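Local coordinates for protein amidohydrolase (Pseudomonas aeruginosa, PDB 2I5G) that probably works as a metal-dependent dipeptidase of the membrane dipeptidase (M19) family, cleaving the peptide bond of dipeptides, at residues Ala4-Asp9 with Met302-Val307; Pro190-Asp195 with Ala214-Lys219; Trp261-Lys266 with Arg271-Gly276. The protein carries 2 engineered substitutions. One frame throughout, in Å; residues are numbered along the deposited sequence.

Contact 1 (Ala4-Asp9 with Met302-Val307)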
ATOM      1  N   ALA A   4      -3.190 -21.970 -41.666  1.00 26.16           N
ATOM      2  CA  ALA A   4      -4.560 -22.231 -41.248  1.00 26.18           C
ATOM      3  C   ALA A   4      -4.498 -23.609 -40.622  1.00 27.06           C
ATOM      4  O   ALA A   4      -5.070 -23.857 -39.563  1.00 28.56           O
ATOM      5  CB  ALA A   4      -5.485 -22.245 -42.439  1.00 10.86           C
ATOM      6  N   GLU A   5      -3.790 -24.507 -41.294  1.00 39.15           N
ATOM      7  CA  GLU A   5      -3.610 -25.857 -40.794  1.00 38.97           C
ATOM      8  C   GLU A   5      -2.622 -25.765 -39.635  1.00 37.56           C
ATOM      9  O   GLU A   5      -2.687 -26.546 -38.687  1.00 37.81           O
ATOM     10  CB  GLU A   5      -3.037 -26.760 -41.885  1.00 34.85           C
ATOM     11  CG  GLU A   5      -3.913 -26.897 -43.108  1.00 36.88           C
ATOM     12  CD  GLU A   5      -3.269 -27.744 -44.192  1.00 37.70           C
ATOM     13  OE1 GLU A   5      -2.195 -27.350 -44.697  1.00 38.35           O
ATOM     14  OE2 GLU A   5      -3.836 -28.804 -44.534  1.00 37.53           O
ATOM     15  N   LEU A   6      -1.708 -24.802 -39.723  1.00 12.68           N
ATOM     16  CA  LEU A   6      -0.705 -24.608 -38.684  1.00 11.55           C
ATOM     17  C   LEU A   6      -1.390 -24.102 -37.417  1.00 11.67           C
ATOM     18  O   LEU A   6      -1.296 -24.716 -36.359  1.00 12.47           O
ATOM     19  CB  LEU A   6       0.339 -23.594 -39.141  1.00  8.24           C
ATOM     20  CG  LEU A   6       1.717 -23.698 -38.487  1.00  7.49           C
ATOM     21  CD1 LEU A   6       2.482 -22.418 -38.742  1.00  8.37           C
ATOM     22  CD2 LEU A   6       1.594 -23.927 -36.998  1.00  8.44           C
ATOM     23  N   HIS A   7      -2.074 -22.970 -37.537  1.00 12.68           N
ATOM     24  CA  HIS A   7      -2.785 -22.381 -36.416  1.00 12.10           C
ATOM     25  C   HIS A   7      -3.674 -23.466 -35.797  1.00 12.38           C
ATOM     26  O   HIS A   7      -3.710 -23.637 -34.578  1.00 11.34           O
ATOM     27  CB  HIS A   7      -3.643 -21.211 -36.917  1.00 12.08           C
ATOM     28  CG  HIS A   7      -4.248 -20.380 -35.827  1.00 12.17           C
ATOM     29  ND1 HIS A   7      -3.557 -19.371 -35.189  1.00 12.84           N
ATOM     30  CD2 HIS A   7      -5.481 -20.403 -35.267  1.00 12.79           C
ATOM     31  CE1 HIS A   7      -4.339 -18.809 -34.285  1.00 12.22           C
ATOM     32  NE2 HIS A   7      -5.513 -19.415 -34.312  1.00 12.72           N
ATOM     33  N   ALA A   8      -4.375 -24.209 -36.650  1.00  8.90           N
ATOM     34  CA  ALA A   8      -5.273 -25.262 -36.193  1.00 10.21           C
ATOM     35  C   ALA A   8      -4.547 -26.371 -35.448  1.00 10.59           C
ATOM     36  O   ALA A   8      -4.987 -26.804 -34.389  1.00 11.52           O
ATOM     37  CB  ALA A   8      -6.038 -25.847 -37.375  1.00  9.22           C
ATOM     38  N   ASP A   9      -3.439 -26.834 -36.013  1.00 24.67           N
ATOM     39  CA  ASP A   9      -2.650 -27.897 -35.405  1.00 25.18           C
ATOM     40  C   ASP A   9      -1.661 -27.300 -34.407  1.00 25.91           C
ATOM     41  O   ASP A   9      -0.555 -27.814 -34.235  1.00 27.74           O
ATOM     42  CB  ASP A   9      -1.882 -28.661 -36.491  1.00 26.91           C
ATOM     43  CG  ASP A   9      -1.203 -29.921 -35.962  1.00 28.58           C
ATOM     44  OD1 ASP A   9      -1.918 -30.893 -35.632  1.00 30.46           O
ATOM     45  OD2 ASP A   9       0.046 -29.941 -35.872  1.00 27.70           O
HETATM   46  N   MSE A 302       9.408 -15.857 -40.733  1.00 31.60           N
HETATM   47  CA  MSE A 302       9.586 -16.699 -39.558  1.00 31.82           C
HETATM   48  C   MSE A 302       9.208 -18.140 -39.897  1.00 29.36           C
HETATM   49  O   MSE A 302       8.118 -18.402 -40.397  1.00 29.88           O
HETATM   50  CB  MSE A 302       8.708 -16.168 -38.419  1.00 37.55           C
HETATM   51  CG  MSE A 302       9.041 -16.710 -37.036  1.00 43.45           C
HETATM   52 SE   MSE A 302       7.969 -15.885 -35.626  1.00 54.59          SE
HETATM   53  CE  MSE A 302       8.800 -14.134 -35.620  1.00 47.39           C
ATOM     54  N   PRO A 303      10.120 -19.093 -39.656  1.00 29.12           N
ATOM     55  CA  PRO A 303       9.846 -20.509 -39.942  1.00 29.01           C
ATOM     56  C   PRO A 303       8.765 -21.103 -39.034  1.00 29.68           C
ATOM     57  O   PRO A 303       8.483 -20.570 -37.964  1.00 30.43           O
ATOM     58  CB  PRO A 303      11.208 -21.174 -39.748  1.00  9.79           C
ATOM     59  CG  PRO A 303      11.885 -20.279 -38.747  1.00  9.59           C
ATOM     60  CD  PRO A 303      11.518 -18.899 -39.240  1.00  9.52           C
ATOM     61  N   GLU A 304       8.170 -22.213 -39.466  1.00 22.71           N
ATOM     62  CA  GLU A 304       7.097 -22.867 -38.715  1.00 23.33           C
ATOM     63  C   GLU A 304       7.412 -23.090 -37.239  1.00 24.08           C
ATOM     64  O   GLU A 304       6.630 -22.711 -36.368  1.00 23.82           O
ATOM     65  CB  GLU A 304       6.734 -24.220 -39.349  1.00 26.58           C
ATOM     66  CG  GLU A 304       5.344 -24.718 -38.951  1.00 31.07           C
ATOM     67  CD  GLU A 304       5.083 -26.181 -39.304  1.00 33.56           C
ATOM     68  OE1 GLU A 304       5.491 -27.068 -38.524  1.00 33.95           O
ATOM     69  OE2 GLU A 304       4.469 -26.447 -40.361  1.00 34.84           O
ATOM     70  N   ARG A 305       8.560 -23.706 -36.970  1.00 23.05           N
ATOM     71  CA  ARG A 305       8.982 -24.031 -35.610  1.00 21.54           C
ATOM     72  C   ARG A 305       8.977 -22.838 -34.664  1.00 19.43           C
ATOM     73  O   ARG A 305       8.501 -22.941 -33.534  1.00 19.58           O
ATOM     74  CB  ARG A 305      10.372 -24.665 -35.643  1.00 24.07           C
ATOM     75  CG  ARG A 305      10.731 -25.495 -34.420  1.00 26.92           C
ATOM     76  CD  ARG A 305      12.006 -24.967 -33.797  1.00 29.85           C
ATOM     77  NE  ARG A 305      12.864 -24.366 -34.813  1.00 31.56           N
ATOM     78  CZ  ARG A 305      13.827 -23.493 -34.550  1.00 32.72           C
ATOM     79  NH1 ARG A 305      14.058 -23.127 -33.298  1.00 32.21           N
ATOM     80  NH2 ARG A 305      14.543 -22.966 -35.538  1.00 33.91           N
ATOM     81  N   VAL A 306       9.514 -21.709 -35.118  1.00  9.77           N
ATOM     82  CA  VAL A 306       9.540 -20.515 -34.288  1.00  7.12           C
ATOM     83  C   VAL A 306       8.107 -20.042 -34.077  1.00  7.49           C
ATOM     84  O   VAL A 306       7.731 -19.656 -32.978  1.00  8.62           O
ATOM     85  CB  VAL A 306      10.361 -19.376 -34.941  1.00 11.21           C
ATOM     86  CG1 VAL A 306      10.342 -18.139 -34.038  1.00 11.20           C
ATOM     87  CG2 VAL A 306      11.796 -19.828 -35.179  1.00  7.84           C
ATOM     88  N   VAL A 307       7.305 -20.069 -35.134  1.00 14.18           N
ATOM     89  CA  VAL A 307       5.913 -19.649 -35.026  1.00 14.82           C
ATOM     90  C   VAL A 307       5.187 -20.431 -33.927  1.00 15.66           C
ATOM     91  O   VAL A 307       4.506 -19.835 -33.096  1.00 17.18           O
ATOM     92  CB  VAL A 307       5.157 -19.844 -36.364  1.00 36.71           C
ATOM     93  CG1 VAL A 307       3.690 -19.461 -36.196  1.00 35.01           C
ATOM     94  CG2 VAL A 307       5.806 -19.001 -37.456  1.00 35.78           C
TER
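Leu6 and Glu304 each turn CG away from their own backbone nitrogen, with chi1 at -155° and -160° respectively, and this brings the two side chains into the gap between two helices. There they run antiparallel, one passing alongside the other. The leucine's methyl CD1 and methine CG both rest on the methylene CG of Glu304: Leu6 CD1 sits 3.7 Å from Glu304 CG, and Leu6 CG lies 3.8 Å from that same carbon. One turn further along the second helix, Val307 offers its CG1 methyl to Leu6 CD1 at 4.1 Å, the two side chains meeting at a slant. Leu6 CD1 thus bridges both residues on this helix face, and no hydrogen bond crosses between the segments.

Glu304 splits its roles. Its CG packs on the leucine, while the rest of the chain runs on extended and carries the carboxylate beyond the apolar patch. Glu304 OE1 stands 6.7 Å from Asp9 OD2, a pair of like charges; Arg308 lies near both and makes long, weak ion pairs with each, which probably eases any repulsion. Leu298, from helix 291-299, touches both Leu6 and Val307 and so adds to the apolar cluster.

The backbones are set by ordinary helical bonds. Val307 N bonds to Pro303 O at 3.1 Å, closing the first turn after the proline N-cap, and Ala8 N reaches Ala4 O at 3.0 Å in the short helix 5-8. What results is a light helix-to-helix contact that joins the two ends of the chain: the short N-terminal helix 5-8, ahead of barrel strand 13-17, rests on the start of the long C-terminal helix 304-323 of this TIM-barrel-type M19 fold.

Contact 2 (Pro190-Asp195 with Ala214-Lys219)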
ATOM      1  N   PRO A 190       5.420   5.487 -21.029  1.00 21.51           N
ATOM      2  CA  PRO A 190       5.741   4.970 -19.694  1.00 21.47           C
ATOM      3  C   PRO A 190       5.563   3.454 -19.485  1.00 21.63           C
ATOM      4  O   PRO A 190       6.199   2.872 -18.601  1.00 22.17           O
ATOM      5  CB  PRO A 190       4.816   5.776 -18.787  1.00 24.64           C
ATOM      6  CG  PRO A 190       4.741   7.089 -19.485  1.00 24.98           C
ATOM      7  CD  PRO A 190       4.555   6.676 -20.926  1.00 25.60           C
ATOM      8  N   ARG A 191       4.708   2.810 -20.276  1.00 17.37           N
ATOM      9  CA  ARG A 191       4.512   1.378 -20.085  1.00 15.26           C
ATOM     10  C   ARG A 191       5.357   0.476 -20.975  1.00 13.49           C
ATOM     11  O   ARG A 191       5.370  -0.740 -20.797  1.00 14.46           O
ATOM     12  CB  ARG A 191       3.031   1.007 -20.210  1.00  9.64           C
ATOM     13  CG  ARG A 191       2.613   0.074 -19.098  1.00 10.75           C
ATOM     14  CD  ARG A 191       1.132  -0.226 -19.047  1.00 12.14           C
ATOM     15  NE  ARG A 191       0.701  -1.155 -20.086  1.00 14.84           N
ATOM     16  CZ  ARG A 191       1.335  -2.279 -20.408  1.00 14.34           C
ATOM     17  NH1 ARG A 191       2.450  -2.629 -19.780  1.00 11.81           N
ATOM     18  NH2 ARG A 191       0.840  -3.062 -21.356  1.00 15.30           N
ATOM     19  N   ASN A 192       6.063   1.064 -21.932  1.00 17.31           N
ATOM     20  CA  ASN A 192       6.924   0.281 -22.810  1.00 17.43           C
ATOM     21  C   ASN A 192       8.249  -0.016 -22.110  1.00 17.85           C
ATOM     22  O   ASN A 192       8.641   0.698 -21.184  1.00 18.66           O
ATOM     23  CB  ASN A 192       7.189   1.029 -24.114  1.00  8.33           C
ATOM     24  CG  ASN A 192       6.007   0.994 -25.044  1.00  7.93           C
ATOM     25  OD1 ASN A 192       5.129   0.149 -24.906  1.00  8.62           O
ATOM     26  ND2 ASN A 192       5.984   1.898 -26.009  1.00  5.37           N
ATOM     27  N   LYS A 193       8.937  -1.063 -22.551  1.00  9.81           N
ATOM     28  CA  LYS A 193      10.207  -1.439 -21.946  1.00 11.58           C
ATOM     29  C   LYS A 193      11.421  -1.155 -22.837  1.00 12.26           C
ATOM     30  O   LYS A 193      11.372  -1.327 -24.054  1.00 13.62           O
ATOM     31  CB  LYS A 193      10.178  -2.922 -21.575  1.00 13.66           C
ATOM     32  CG  LYS A 193       8.916  -3.361 -20.839  1.00 15.17           C
ATOM     33  CD  LYS A 193       8.727  -2.633 -19.512  1.00 16.91           C
ATOM     34  CE  LYS A 193       7.519  -3.179 -18.752  1.00 17.52           C
ATOM     35  NZ  LYS A 193       7.170  -2.356 -17.562  1.00 18.27           N
ATOM     36  N   SER A 194      12.515  -0.729 -22.211  1.00 22.30           N
ATOM     37  CA  SER A 194      13.761  -0.414 -22.911  1.00 22.87           C
ATOM     38  C   SER A 194      14.458  -1.687 -23.361  1.00 23.63           C
ATOM     39  O   SER A 194      14.166  -2.767 -22.853  1.00 24.50           O
ATOM     40  CB  SER A 194      14.704   0.347 -21.983  1.00 13.66           C
ATOM     41  OG  SER A 194      15.182  -0.517 -20.967  1.00 11.76           O
ATOM     42  N   ASP A 195      15.386  -1.556 -24.307  1.00 23.58           N
ATOM     43  CA  ASP A 195      16.128  -2.711 -24.804  1.00 23.26           C
ATOM     44  C   ASP A 195      16.893  -3.341 -23.644  1.00 23.22           C
ATOM     45  O   ASP A 195      16.915  -4.566 -23.482  1.00 22.42           O
ATOM     46  CB  ASP A 195      17.108  -2.298 -25.907  1.00 29.85           C
ATOM     47  CG  ASP A 195      16.411  -1.678 -27.110  1.00 34.06           C
ATOM     48  OD1 ASP A 195      15.370  -2.210 -27.547  1.00 35.76           O
ATOM     49  OD2 ASP A 195      16.912  -0.661 -27.632  1.00 38.29           O
ATOM     50  N   ALA A 214      -3.035  -0.166 -28.976  1.00 18.93           N
ATOM     51  CA  ALA A 214      -2.854   1.019 -29.814  1.00 18.12           C
ATOM     52  C   ALA A 214      -1.972   2.111 -29.210  1.00 18.22           C
ATOM     53  O   ALA A 214      -0.920   2.445 -29.762  1.00 18.74           O
ATOM     54  CB  ALA A 214      -4.217   1.595 -30.192  1.00 24.36           C
ATOM     55  N   PRO A 215      -2.386   2.679 -28.067  1.00 20.51           N
ATOM     56  CA  PRO A 215      -1.635   3.741 -27.387  1.00 20.25           C
ATOM     57  C   PRO A 215      -0.120   3.542 -27.325  1.00 20.57           C
ATOM     58  O   PRO A 215       0.642   4.506 -27.464  1.00 21.87           O
ATOM     59  CB  PRO A 215      -2.261   3.755 -25.995  1.00 34.12           C
ATOM     60  CG  PRO A 215      -3.681   3.422 -26.279  1.00 35.32           C
ATOM     61  CD  PRO A 215      -3.558   2.282 -27.265  1.00 34.98           C
ATOM     62  N   PHE A 216       0.311   2.296 -27.127  1.00  9.26           N
ATOM     63  CA  PHE A 216       1.737   1.984 -27.003  1.00  7.97           C
ATOM     64  C   PHE A 216       2.459   1.582 -28.295  1.00  6.57           C
ATOM     65  O   PHE A 216       3.621   1.200 -28.261  1.00  5.48           O
ATOM     66  CB  PHE A 216       1.938   0.878 -25.949  1.00 21.70           C
ATOM     67  CG  PHE A 216       1.046   1.009 -24.731  1.00 20.94           C
ATOM     68  CD1 PHE A 216       0.700   2.262 -24.220  1.00 20.51           C
ATOM     69  CD2 PHE A 216       0.559  -0.126 -24.091  1.00 20.03           C
ATOM     70  CE1 PHE A 216      -0.118   2.377 -23.096  1.00 18.72           C
ATOM     71  CE2 PHE A 216      -0.260  -0.016 -22.964  1.00 20.49           C
ATOM     72  CZ  PHE A 216      -0.598   1.241 -22.469  1.00 19.25           C
ATOM     73  N   LEU A 217       1.777   1.665 -29.430  1.00 17.58           N
ATOM     74  CA  LEU A 217       2.391   1.302 -30.706  1.00 16.97           C
ATOM     75  C   LEU A 217       2.963   2.523 -31.407  1.00 16.58           C
ATOM     76  O   LEU A 217       2.419   3.622 -31.294  1.00 16.05           O
ATOM     77  CB  LEU A 217       1.364   0.610 -31.607  1.00 16.48           C
ATOM     78  CG  LEU A 217       1.016  -0.826 -31.194  1.00 15.63           C
ATOM     79  CD1 LEU A 217      -0.279  -1.244 -31.862  1.00 16.74           C
ATOM     80  CD2 LEU A 217       2.163  -1.774 -31.567  1.00 11.88           C
ATOM     81  N   LYS A 218       4.064   2.328 -32.125  1.00 15.67           N
ATOM     82  CA  LYS A 218       4.711   3.424 -32.834  1.00 16.04           C
ATOM     83  C   LYS A 218       3.746   4.203 -33.729  1.00 16.17           C
ATOM     84  O   LYS A 218       3.800   5.434 -33.776  1.00 15.96           O
ATOM     85  CB  LYS A 218       5.876   2.910 -33.679  1.00 33.17           C
ATOM     86  CG  LYS A 218       6.583   4.019 -34.451  1.00 37.89           C
ATOM     87  CD  LYS A 218       7.652   3.478 -35.380  1.00 40.13           C
ATOM     88  CE  LYS A 218       8.284   4.597 -36.184  1.00 42.12           C
ATOM     89  NZ  LYS A 218       9.274   4.075 -37.168  1.00 45.37           N
ATOM     90  N   LYS A 219       2.870   3.497 -34.435  1.00 14.60           N
ATOM     91  CA  LYS A 219       1.918   4.159 -35.315  1.00 15.05           C
ATOM     92  C   LYS A 219       0.540   4.362 -34.687  1.00 14.38           C
ATOM     93  O   LYS A 219      -0.306   5.047 -35.251  1.00 14.62           O
ATOM     94  CB  LYS A 219       1.780   3.394 -36.630  1.00 40.04           C
ATOM     95  CG  LYS A 219       3.057   3.365 -37.468  1.00 42.31           C
ATOM     96  CD  LYS A 219       2.747   3.252 -38.956  1.00 44.10           C
ATOM     97  CE  LYS A 219       1.838   2.072 -39.257  1.00 46.13           C
ATOM     98  NZ  LYS A 219       1.337   2.090 -40.663  1.00 50.01           N
TER
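Arg191 lies across the Phe216 ring, its CB over one face, 4.3 Å above the plane and displaced toward the rim. The chain then bends at chi3 (75°) and passes the ring obliquely at its CE2/CZ corner, where NE is 3.2 Å from Phe216 CE2. Guanidinium and ring stand almost perpendicular, their planes 89° apart, so this is no parallel stack. Arg191 NH2 passes 3.6 Å from Phe216 CE2 as well, but its polar partner is elsewhere: the backbone oxygen of His180 takes a hydrogen bond from it, which fixes the far end of the arginine.

Asn192, the next residue, works on the root of the same phenylalanine. Its OD1 is 3.4 Å from Phe216 CB, and ND2 gives a weak hydrogen bond to Phe216 O, 3.3 Å long. The stronger partner of that nitrogen is Lys187 O, so the amide ties its own loop together while also reaching the neighbouring one.

The two loops follow successive parallel strands, 177-181 and 207-210, of the TIM-type barrel. They lie at the C-terminal ends of these strands, the side of such barrels on which active sites generally open. The contact ties the loop leaving the first strand of a beta-alpha-beta unit to the loop leaving its second, with helix 195-203 and strand 207-210 between them. In the second loop, Leu217 N bonds to Ala214 O at 2.8 Å, making a tight 3-10 turn that presents Phe216 to the first. His189 and Phe213 also meet the Phe216 ring, with their planes inclined to it.

Contact 3 (Trp261-Lys266 with Arg271-Gly276)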
ATOM      1  N   TRP A 261     -11.986   3.888 -15.698  1.00 17.04           N
ATOM      2  CA  TRP A 261     -11.691   3.126 -14.492  1.00 17.21           C
ATOM      3  C   TRP A 261     -10.238   2.659 -14.486  1.00 17.45           C
ATOM      4  O   TRP A 261      -9.588   2.587 -13.443  1.00 18.51           O
ATOM      5  CB  TRP A 261     -12.621   1.917 -14.437  1.00 17.62           C
ATOM      6  CG  TRP A 261     -12.456   1.081 -13.233  1.00 17.92           C
ATOM      7  CD1 TRP A 261     -12.664   1.457 -11.937  1.00 19.56           C
ATOM      8  CD2 TRP A 261     -12.106  -0.303 -13.200  1.00 17.02           C
ATOM      9  NE1 TRP A 261     -12.474   0.386 -11.098  1.00 18.71           N
ATOM     10  CE2 TRP A 261     -12.131  -0.708 -11.848  1.00 17.55           C
ATOM     11  CE3 TRP A 261     -11.780  -1.245 -14.183  1.00 17.36           C
ATOM     12  CZ2 TRP A 261     -11.844  -2.016 -11.451  1.00 18.78           C
ATOM     13  CZ3 TRP A 261     -11.494  -2.551 -13.788  1.00 17.45           C
ATOM     14  CH2 TRP A 261     -11.532  -2.920 -12.433  1.00 18.19           C
ATOM     15  N   LEU A 262      -9.739   2.335 -15.667  1.00 12.45           N
ATOM     16  CA  LEU A 262      -8.374   1.885 -15.823  1.00 12.92           C
ATOM     17  C   LEU A 262      -7.407   3.075 -15.784  1.00 13.59           C
ATOM     18  O   LEU A 262      -6.249   2.923 -15.416  1.00 13.45           O
ATOM     19  CB  LEU A 262      -8.237   1.142 -17.158  1.00  8.08           C
ATOM     20  CG  LEU A 262      -8.028  -0.380 -17.182  1.00  8.31           C
ATOM     21  CD1 LEU A 262      -8.963  -1.081 -16.231  1.00  5.05           C
ATOM     22  CD2 LEU A 262      -8.239  -0.884 -18.600  1.00  4.86           C
ATOM     23  N   THR A 263      -7.882   4.266 -16.139  1.00 19.56           N
ATOM     24  CA  THR A 263      -7.000   5.430 -16.177  1.00 20.75           C
ATOM     25  C   THR A 263      -6.927   6.354 -14.959  1.00 20.69           C
ATOM     26  O   THR A 263      -6.102   7.278 -14.929  1.00 20.85           O
ATOM     27  CB  THR A 263      -7.294   6.277 -17.418  1.00 23.07           C
ATOM     28  OG1 THR A 263      -8.700   6.543 -17.493  1.00 26.19           O
ATOM     29  CG2 THR A 263      -6.846   5.538 -18.671  1.00 22.66           C
ATOM     30  N   HIS A 264      -7.775   6.126 -13.963  1.00  8.80           N
ATOM     31  CA  HIS A 264      -7.732   6.945 -12.755  1.00  7.86           C
ATOM     32  C   HIS A 264      -7.213   6.076 -11.615  1.00  8.12           C
ATOM     33  O   HIS A 264      -7.611   4.918 -11.488  1.00  7.84           O
ATOM     34  CB  HIS A 264      -9.122   7.488 -12.409  1.00 19.99           C
ATOM     35  CG  HIS A 264      -9.626   8.528 -13.362  1.00 22.07           C
ATOM     36  ND1 HIS A 264     -10.062   8.227 -14.635  1.00 23.82           N
ATOM     37  CD2 HIS A 264      -9.751   9.870 -13.230  1.00 22.39           C
ATOM     38  CE1 HIS A 264     -10.434   9.340 -15.246  1.00 25.28           C
ATOM     39  NE2 HIS A 264     -10.255  10.350 -14.414  1.00 23.91           N
ATOM     40  N   ASP A 265      -6.318   6.619 -10.795  1.00 13.27           N
ATOM     41  CA  ASP A 265      -5.760   5.854  -9.678  1.00 13.74           C
ATOM     42  C   ASP A 265      -6.874   5.255  -8.809  1.00 12.89           C
ATOM     43  O   ASP A 265      -7.835   5.943  -8.460  1.00 11.98           O
ATOM     44  CB  ASP A 265      -4.852   6.747  -8.821  1.00 24.73           C
ATOM     45  CG  ASP A 265      -4.099   5.966  -7.748  1.00 25.93           C
ATOM     46  OD1 ASP A 265      -3.380   5.014  -8.111  1.00 27.92           O
ATOM     47  OD2 ASP A 265      -4.219   6.305  -6.547  1.00 24.46           O
ATOM     48  N   LYS A 266      -6.734   3.975  -8.468  1.00 12.22           N
ATOM     49  CA  LYS A 266      -7.721   3.277  -7.648  1.00 12.37           C
ATOM     50  C   LYS A 266      -9.020   3.086  -8.418  1.00 12.87           C
ATOM     51  O   LYS A 266     -10.016   2.612  -7.872  1.00 14.18           O
ATOM     52  CB  LYS A 266      -8.008   4.062  -6.361  1.00 13.93           C
ATOM     53  CG  LYS A 266      -7.128   3.709  -5.172  1.00 13.29           C
ATOM     54  CD  LYS A 266      -5.671   3.936  -5.460  1.00 12.46           C
ATOM     55  CE  LYS A 266      -4.826   3.576  -4.265  1.00 11.38           C
ATOM     56  NZ  LYS A 266      -3.431   4.021  -4.492  1.00 13.18           N
ATOM     57  N   ARG A 271      -6.368  11.472 -12.470  1.00 22.60           N
ATOM     58  CA  ARG A 271      -6.116  10.922 -13.789  1.00 24.22           C
ATOM     59  C   ARG A 271      -4.638  10.573 -13.928  1.00 23.76           C
ATOM     60  O   ARG A 271      -3.776  11.439 -13.785  1.00 23.32           O
ATOM     61  CB  ARG A 271      -6.521  11.939 -14.860  1.00 21.87           C
ATOM     62  CG  ARG A 271      -6.319  11.460 -16.284  1.00 23.18           C
ATOM     63  CD  ARG A 271      -7.492  11.860 -17.153  1.00 24.26           C
ATOM     64  NE  ARG A 271      -7.811  10.792 -18.093  1.00 27.68           N
ATOM     65  CZ  ARG A 271      -9.034  10.530 -18.542  1.00 28.51           C
ATOM     66  NH1 ARG A 271     -10.061  11.264 -18.136  1.00 26.98           N
ATOM     67  NH2 ARG A 271      -9.229   9.525 -19.393  1.00 29.39           N
ATOM     68  N   LEU A 272      -4.356   9.303 -14.201  1.00 15.76           N
ATOM     69  CA  LEU A 272      -2.983   8.838 -14.367  1.00 14.73           C
ATOM     70  C   LEU A 272      -2.525   8.980 -15.814  1.00 15.82           C
ATOM     71  O   LEU A 272      -1.347   9.182 -16.087  1.00 16.22           O
ATOM     72  CB  LEU A 272      -2.869   7.369 -13.954  1.00 12.42           C
ATOM     73  CG  LEU A 272      -3.210   7.055 -12.499  1.00 10.76           C
ATOM     74  CD1 LEU A 272      -3.181   5.557 -12.254  1.00  9.09           C
ATOM     75  CD2 LEU A 272      -2.222   7.783 -11.606  1.00  9.29           C
ATOM     76  N   THR A 273      -3.466   8.869 -16.743  1.00 14.43           N
ATOM     77  CA  THR A 273      -3.136   8.965 -18.158  1.00 15.16           C
ATOM     78  C   THR A 273      -4.400   9.059 -19.002  1.00 14.99           C
ATOM     79  O   THR A 273      -5.517   9.053 -18.480  1.00 14.01           O
ATOM     80  CB  THR A 273      -2.336   7.721 -18.624  1.00 29.74           C
ATOM     81  OG1 THR A 273      -1.752   7.972 -19.905  1.00 31.02           O
ATOM     82  CG2 THR A 273      -3.255   6.508 -18.740  1.00 27.99           C
ATOM     83  N   ASN A 274      -4.202   9.154 -20.312  1.00 18.86           N
ATOM     84  CA  ASN A 274      -5.299   9.217 -21.268  1.00 19.93           C
ATOM     85  C   ASN A 274      -4.855   8.429 -22.490  1.00 18.73           C
ATOM     86  O   ASN A 274      -3.923   8.827 -23.185  1.00 18.52           O
ATOM     87  CB  ASN A 274      -5.615  10.665 -21.649  1.00 45.52           C
ATOM     88  CG  ASN A 274      -6.763  10.769 -22.647  1.00 49.50           C
ATOM     89  OD1 ASN A 274      -7.781  10.082 -22.525  1.00 49.91           O
ATOM     90  ND2 ASN A 274      -6.605  11.645 -23.635  1.00 51.36           N
ATOM     91  N   PHE A 275      -5.512   7.298 -22.731  1.00 27.43           N
ATOM     92  CA  PHE A 275      -5.173   6.444 -23.864  1.00 27.34           C
ATOM     93  C   PHE A 275      -5.632   7.040 -25.178  1.00 27.84           C
ATOM     94  O   PHE A 275      -4.914   7.003 -26.172  1.00 29.85           O
ATOM     95  CB  PHE A 275      -5.822   5.061 -23.731  1.00 18.60           C
ATOM     96  CG  PHE A 275      -5.445   4.316 -22.484  1.00 17.39           C
ATOM     97  CD1 PHE A 275      -4.133   4.313 -22.019  1.00 17.44           C
ATOM     98  CD2 PHE A 275      -6.397   3.564 -21.802  1.00 17.35           C
ATOM     99  CE1 PHE A 275      -3.773   3.570 -20.897  1.00 15.03           C
ATOM    100  CE2 PHE A 275      -6.048   2.818 -20.679  1.00 16.80           C
ATOM    101  CZ  PHE A 275      -4.733   2.822 -20.228  1.00 16.59           C
ATOM    102  N   GLY A 276      -6.839   7.592 -25.174  1.00 19.21           N
ATOM    103  CA  GLY A 276      -7.397   8.150 -26.385  1.00 18.83           C
ATOM    104  C   GLY A 276      -8.252   7.067 -27.022  1.00 19.24           C
ATOM    105  O   GLY A 276      -8.655   6.119 -26.350  1.00 18.64           O
TER
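Thr263 O receives Leu272 N at 2.8 Å, the one hydrogen bond that crosses between the segments. Leucine side-chain atoms pack beside it: Leu272 CG is 3.6 Å from Asp265 N, and the branch methyl CD2 lies 4.0 Å from Asp265 CB.

Thr263 CG2 sits over one face of the Phe275 ring, 3.8 Å from its centroid, a CH-pi contact. The same methyl also meets Thr273 CG2 at 3.7 Å. Thr263 OG1 turns back to its own helix, where the backbone oxygens of Phe259 and Glu260 share its hydrogen bonding.

In the barrel these residues belong to the excursion after strand 244-246. Helix 256-263 ends here, the chain loops round, and a single bridge between His264 and Arg271 brings it back alongside. Phe275 also meets Phe213 edge-to-face. Across the subunit boundary, Lys266 makes a cation-pi contact with Phe140 of the second subunit.

Arg271 bends at chi2 and chi3 so that NE can reach Thr273 O, 2.9 Å away, within its own segment; the guanidinium also forms a salt bridge with Glu260. His264 CE1 lies over one guanidinium face, 3.5 Å from Arg271 NH1, with ring and guanidinium planes 62° apart.

Contact 1 stands apart, across the chain's centre from contact 3, and joins the two terminal helices by apolar packing alone; Leu6 and Val307 are buried and Glu304 exposed, although its centre is about 21 Å from that of the chain. Contacts 2 and 3, centres about 16 Å apart, touch through Phe275, against which Pro215 and Phe216 pack. Both belong to the connections after barrel strands, contact 3 starting at the end of helix 256-263. In contact 2, wholly buried, an arginine meets the ring and an amide the base and backbone oxygen of one phenylalanine. Contact 3, partly buried and near the second subunit, adds a backbone bridge to CH-pi packing.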